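Local coordinates for WbbM protein (Klebsiella pneumoniae, PDB 6U4B) that is a trimeric, bifunctional glycosyltransferase that acts as an O-antigen polymerase and binds magnesium, at residues 540-543 with 544-547. Numbering follows the deposited sequence.
Sequences NLKF and ATYM
Met547 folds back over the ring of Phe543, a Met-aromatic contact in the first turn of helix 543-554, whose N-cap residue is Lys542. The helix belongs to the glycosyltransferase family 8 part of the chain. From CB outward, Met547 first meets backbone: CB lies 3.7 Å from Phe543 O. CG touches both the carbonyl and the ring, 3.2 Å from Phe543 O and 3.4 Å from Phe543 CE2. Bends at its second and third torsions then turn the thioether along the ring. SD approaches obliquely, nearest to CE2 and CZ, while CE reaches over one face in a CH-pi contact, 3.8 Å from the ring centroid and displaced toward the rim. The two meet because Phe543 CG lies opposite its backbone N (chi1 -172°), while Met547 CG sits beside its own N.

Two i to i+4 backbone bonds open the helix. Tyr546 N donates to Lys542 O at 2.9 Å, and Met547 N to Phe543 O at 3.0 Å, both nearly straight at N-H...O angles of 163°. On another side of the turn, the aliphatic part of Lys542 crosses Thr545 at about a right angle and brushes its OG1, whose hydrogen-bond partner is Glu437 on helix 434-441.

The turn also sits at a trimer interface: Met243 of a second subunit packs on Phe543, and Phe78 of that subunit packs on Met547. Within the pair, the methyl CE comes closest to the ring at CZ of Phe543, 3.5 Å away.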
loop_
_atom_site.group_PDB
_atom_site.type_symbol
_atom_site.label_atom_id
_atom_site.label_comp_id
_atom_site.label_asym_id
_atom_site.label_seq_id
_atom_site.Cartn_x
_atom_site.Cartn_y
_atom_site.Cartn_z
ATOM N N ASN A 540 -20.339 20.931 -27.822
ATOM C CA ASN A 540 -21.319 21.814 -28.445
ATOM C C ASN A 540 -21.372 23.193 -27.801
ATOM O O ASN A 540 -22.177 24.028 -28.224
ATOM C CB ASN A 540 -22.707 21.170 -28.404
ATOM C CG ASN A 540 -22.763 19.858 -29.155
ATOM O OD1 ASN A 540 -22.063 19.669 -30.149
ATOM N ND2 ASN A 540 -23.598 18.941 -28.680
ATOM N N LEU A 541 -20.544 23.449 -26.791
ATOM C CA LEU A 541 -20.440 24.768 -26.190
ATOM C C LEU A 541 -19.735 25.726 -27.148
ATOM O O LEU A 541 -19.356 25.369 -28.267
ATOM C CB LEU A 541 -19.685 24.682 -24.867
ATOM C CG LEU A 541 -20.393 24.049 -23.671
ATOM C CD1 LEU A 541 -19.379 23.490 -22.689
ATOM C CD2 LEU A 541 -21.262 25.083 -22.988
ATOM N N LYS A 542 -19.560 26.968 -26.698
ATOM C CA LYS A 542 -18.688 27.900 -27.400
ATOM C C LYS A 542 -17.312 27.268 -27.584
ATOM O O LYS A 542 -16.785 26.626 -26.673
ATOM C CB LYS A 542 -18.578 29.209 -26.612
ATOM C CG LYS A 542 -17.876 30.350 -27.339
ATOM C CD LYS A 542 -17.291 31.355 -26.352
ATOM C CE LYS A 542 -18.348 31.925 -25.414
ATOM N NZ LYS A 542 -19.168 32.991 -26.057
ATOM N N PHE A 543 -16.740 27.439 -28.782
ATOM C CA PHE A 543 -15.490 26.756 -29.110
ATOM C C PHE A 543 -14.387 27.108 -28.123
ATOM O O PHE A 543 -13.626 26.233 -27.696
ATOM C CB PHE A 543 -15.058 27.105 -30.534
ATOM C CG PHE A 543 -13.887 26.301 -31.029
ATOM C CD1 PHE A 543 -14.088 25.153 -31.773
ATOM C CD2 PHE A 543 -12.585 26.693 -30.757
ATOM C CE1 PHE A 543 -13.016 24.413 -32.234
ATOM C CE2 PHE A 543 -11.512 25.956 -31.219
ATOM C CZ PHE A 543 -11.729 24.813 -31.957
ATOM N N ALA A 544 -14.281 28.385 -27.753
ATOM C CA ALA A 544 -13.250 28.794 -26.806
ATOM C C ALA A 544 -13.429 28.101 -25.461
ATOM O O ALA A 544 -12.445 27.715 -24.818
ATOM C CB ALA A 544 -13.271 30.311 -26.633
ATOM N N THR A 545 -14.679 27.939 -25.017
ATOM C CA THR A 545 -14.934 27.250 -23.756
ATOM C C THR A 545 -14.575 25.772 -23.855
ATOM O O THR A 545 -13.985 25.208 -22.926
ATOM C CB THR A 545 -16.398 27.417 -23.349
ATOM O OG1 THR A 545 -16.721 28.811 -23.259
ATOM C CG2 THR A 545 -16.658 26.757 -22.000
ATOM N N TYR A 546 -14.919 25.129 -24.974
ATOM C CA TYR A 546 -14.570 23.724 -25.154
ATOM C C TYR A 546 -13.059 23.524 -25.116
ATOM O O TYR A 546 -12.568 22.554 -24.522
ATOM C CB TYR A 546 -15.159 23.204 -26.466
ATOM C CG TYR A 546 -14.934 21.726 -26.698
ATOM C CD1 TYR A 546 -15.062 20.814 -25.658
ATOM C CD2 TYR A 546 -14.606 21.243 -27.960
ATOM C CE1 TYR A 546 -14.860 19.463 -25.864
ATOM C CE2 TYR A 546 -14.403 19.892 -28.176
ATOM C CZ TYR A 546 -14.532 19.008 -27.123
ATOM O OH TYR A 546 -14.333 17.664 -27.329
ATOM N N MET A 547 -12.303 24.437 -25.733
ATOM C CA MET A 547 -10.848 24.363 -25.658
ATOM C C MET A 547 -10.364 24.488 -24.219
ATOM O O MET A 547 -9.449 23.770 -23.800
ATOM C CB MET A 547 -10.219 25.448 -26.531
ATOM C CG MET A 547 -10.533 25.319 -28.009
ATOM S SD MET A 547 -10.013 23.743 -28.719
ATOM C CE MET A 547 -11.595 22.946 -28.976
#